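Local structure of cycloserine biosynthesis protein DcsG (6JIL) at residues 80-88 and 240-251. The protein catalyses the ATP- and magnesium-dependent cyclisation of O-ureido-D-serine to the antibiotic D-cycloserine as a monomeric ATP-grasp ligase. Sequence-based numbering, arbitrary orientation.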
# COMPACT_ATOMS: atom_id res chain seq x y z
N ILE A 80 11.77 -3.32 11.70
CA ILE A 80 12.20 -2.08 11.05
C ILE A 80 11.01 -1.12 11.02
O ILE A 80 11.17 0.08 11.25
CB ILE A 80 12.71 -2.34 9.61
CG1 ILE A 80 13.95 -3.23 9.65
CG2 ILE A 80 13.04 -1.02 8.94
CD1 ILE A 80 15.06 -2.70 10.54
N THR A 81 9.83 -1.65 10.74
CA THR A 81 8.61 -0.85 10.75
C THR A 81 7.91 -1.27 12.04
O THR A 81 7.27 -2.32 12.09
CB THR A 81 7.69 -1.17 9.54
OG1 THR A 81 7.40 -2.58 9.51
CG2 THR A 81 8.35 -0.75 8.24
N PRO A 82 8.04 -0.46 13.11
CA PRO A 82 7.41 -0.75 14.40
C PRO A 82 5.90 -0.87 14.31
O PRO A 82 5.29 -0.33 13.40
CB PRO A 82 7.86 0.43 15.27
CG PRO A 82 8.04 1.53 14.28
CD PRO A 82 8.74 0.84 13.15
N MSE A 83 5.31 -1.59 15.27
CA MSE A 83 3.87 -1.83 15.28
C MSE A 83 2.96 -0.65 14.98
O MSE A 83 2.05 -0.77 14.16
CB MSE A 83 3.47 -2.50 16.60
CG MSE A 83 4.00 -3.91 16.71
SE MSE A 83 3.26 -5.08 15.34
CE MSE A 83 4.38 -4.63 13.85
N PRO A 84 3.17 0.50 15.64
CA PRO A 84 2.28 1.63 15.34
C PRO A 84 2.19 1.86 13.83
O PRO A 84 1.10 2.01 13.28
CB PRO A 84 2.94 2.80 16.07
CG PRO A 84 3.54 2.13 17.26
CD PRO A 84 4.17 0.89 16.66
N LEU A 85 3.35 1.86 13.16
CA LEU A 85 3.42 2.05 11.71
C LEU A 85 2.69 0.92 10.99
O LEU A 85 1.93 1.16 10.06
CB LEU A 85 4.88 2.06 11.24
CG LEU A 85 5.28 2.83 9.97
CD1 LEU A 85 6.51 2.17 9.39
CD2 LEU A 85 4.17 2.85 8.95
N VAL A 86 2.93 -0.32 11.42
CA VAL A 86 2.29 -1.47 10.79
C VAL A 86 0.76 -1.40 10.83
O VAL A 86 0.12 -1.53 9.78
CB VAL A 86 2.76 -2.79 11.45
CG1 VAL A 86 1.96 -3.98 10.89
CG2 VAL A 86 4.25 -2.98 11.20
N ARG A 87 0.18 -1.22 12.01
CA ARG A 87 -1.28 -1.16 12.12
C ARG A 87 -1.86 -0.04 11.28
O ARG A 87 -2.91 -0.19 10.65
CB ARG A 87 -1.71 -0.94 13.58
CG ARG A 87 -1.19 -1.96 14.57
CD ARG A 87 -1.84 -1.77 15.94
NE ARG A 87 -0.94 -2.18 17.02
CZ ARG A 87 -0.04 -1.39 17.60
NH1 ARG A 87 0.07 -0.12 17.23
NH2 ARG A 87 0.76 -1.86 18.55
N TRP A 88 -1.17 1.10 11.28
CA TRP A 88 -1.61 2.29 10.55
C TRP A 88 -1.48 2.14 9.03
O TRP A 88 -2.36 2.55 8.28
CB TRP A 88 -0.79 3.49 11.03
CG TRP A 88 -1.31 4.83 10.57
CD1 TRP A 88 -2.42 5.47 11.04
CD2 TRP A 88 -0.77 5.66 9.54
NE1 TRP A 88 -2.59 6.65 10.36
CE2 TRP A 88 -1.60 6.79 9.44
CE3 TRP A 88 0.34 5.55 8.69
CZ2 TRP A 88 -1.36 7.82 8.52
CZ3 TRP A 88 0.58 6.57 7.78
CH2 TRP A 88 -0.27 7.70 7.70
N SER A 240 3.11 11.24 7.32
CA SER A 240 3.13 9.95 8.00
C SER A 240 4.14 9.97 9.14
O SER A 240 3.86 9.50 10.24
CB SER A 240 3.51 8.83 7.02
OG SER A 240 2.59 8.78 5.95
N VAL A 241 5.31 10.53 8.87
CA VAL A 241 6.35 10.63 9.88
C VAL A 241 5.86 11.45 11.07
O VAL A 241 6.03 11.06 12.22
CB VAL A 241 7.62 11.28 9.31
CG1 VAL A 241 8.61 11.58 10.42
CG2 VAL A 241 8.25 10.36 8.27
N ALA A 242 5.23 12.58 10.78
CA ALA A 242 4.71 13.48 11.80
C ALA A 242 3.56 12.87 12.60
O ALA A 242 3.53 12.92 13.83
CB ALA A 242 4.25 14.79 11.16
N HIS A 243 2.61 12.28 11.88
CA HIS A 243 1.44 11.67 12.49
C HIS A 243 1.77 10.58 13.50
O HIS A 243 1.17 10.51 14.56
CB HIS A 243 0.54 11.07 11.41
CG HIS A 243 -0.68 10.42 11.95
ND1 HIS A 243 -1.76 11.14 12.42
CD2 HIS A 243 -0.99 9.11 12.13
CE1 HIS A 243 -2.68 10.30 12.87
NE2 HIS A 243 -2.23 9.06 12.71
N LEU A 244 2.74 9.73 13.15
CA LEU A 244 3.13 8.61 14.01
C LEU A 244 4.26 8.95 14.97
O LEU A 244 4.64 8.12 15.80
CB LEU A 244 3.54 7.42 13.14
CG LEU A 244 2.42 6.81 12.30
CD1 LEU A 244 2.99 5.85 11.27
CD2 LEU A 244 1.43 6.10 13.20
N GLY A 245 4.80 10.16 14.85
CA GLY A 245 5.89 10.57 15.72
C GLY A 245 7.18 9.83 15.45
O GLY A 245 8.00 9.65 16.35
N LEU A 246 7.37 9.40 14.21
CA LEU A 246 8.58 8.66 13.84
C LEU A 246 9.84 9.51 13.99
O LEU A 246 9.88 10.67 13.59
CB LEU A 246 8.44 8.14 12.41
CG LEU A 246 7.99 6.68 12.26
CD1 LEU A 246 6.86 6.35 13.21
CD2 LEU A 246 7.57 6.45 10.82
N ASP A 247 10.87 8.91 14.58
CA ASP A 247 12.14 9.57 14.82
C ASP A 247 12.99 9.59 13.55
O ASP A 247 13.82 10.48 13.36
CB ASP A 247 12.94 8.84 15.91
CG ASP A 247 12.20 8.80 17.25
OD1 ASP A 247 11.76 9.87 17.72
OD2 ASP A 247 12.08 7.69 17.82
N LEU A 248 12.77 8.60 12.70
CA LEU A 248 13.51 8.47 11.46
C LEU A 248 12.58 8.46 10.26
O LEU A 248 11.38 8.24 10.39
CB LEU A 248 14.30 7.15 11.48
CG LEU A 248 15.41 6.99 12.52
CD1 LEU A 248 15.87 5.55 12.57
CD2 LEU A 248 16.57 7.92 12.18
N PRO A 249 13.12 8.71 9.06
CA PRO A 249 12.28 8.71 7.87
C PRO A 249 11.85 7.26 7.63
O PRO A 249 12.32 6.35 8.31
CB PRO A 249 13.22 9.19 6.76
CG PRO A 249 14.32 9.91 7.51
CD PRO A 249 14.51 9.06 8.72
N LEU A 250 10.95 7.04 6.69
CA LEU A 250 10.55 5.68 6.41
C LEU A 250 11.69 5.07 5.58
O LEU A 250 12.14 5.67 4.61
CB LEU A 250 9.23 5.67 5.65
CG LEU A 250 8.07 6.13 6.54
CD1 LEU A 250 7.04 6.87 5.72
CD2 LEU A 250 7.47 4.93 7.25
N VAL A 251 12.16 3.89 5.99
CA VAL A 251 13.24 3.24 5.25
C VAL A 251 12.85 3.19 3.78
O VAL A 251 13.67 3.46 2.90
CB VAL A 251 13.49 1.79 5.75
CG1 VAL A 251 14.00 1.81 7.17
CG2 VAL A 251 12.21 0.98 5.67
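Trp88 carries CG anti to the backbone N (chi1 -168°), as does His243, and these torsions lay the indole and the imidazole against each other where two helices meet. The imidazole lies 30° off parallel to the pyrrole ring of the indole and displaced along it, an offset pair with little shared area. His243 CD2 sits over the rim of one indole face, 3.4 Å from Trp88 NE1. His243 NE2 is just as close to that nitrogen, yet the angle is too poor for a hydrogen bond; the indole N-H is given to Asp97 of helix 94-100. Over the same face Leu244 CD2 lies near Trp88 CG, and Leu244 CD1 is 3.7 Å from Trp88 CE3. At the six-membered end Ser240 OG meets the indole edge, 3.5 Å from Trp88 CZ3, while bonding back to the carbonyl of Ala236.

Helix 83-88 follows the last strand of a four-stranded parallel sheet, consistent with the N-terminal, pre-ATP-grasp domain of the family, and joins it to helix 227-244 of the ATP-grasp part, lying at 116° to residues 240-244. Gly245 closes that helix with a Schellman motif, after which the chain runs back past Leu85 toward strand 252-259. Leu85 meets both the helix end and the returning chain: Leu244 CD1 comes within 3.8 Å of Leu85 CA, and Leu250 CD2 within 3.6 Å of Leu85 CD1. Leu272, next to the magnesium ligand Glu271, touches Leu85, Trp88, Ser240 and Leu250. Ile80 CG2 packs at 3.5 Å on Val251 CG1, the side chains crossing at about a right angle.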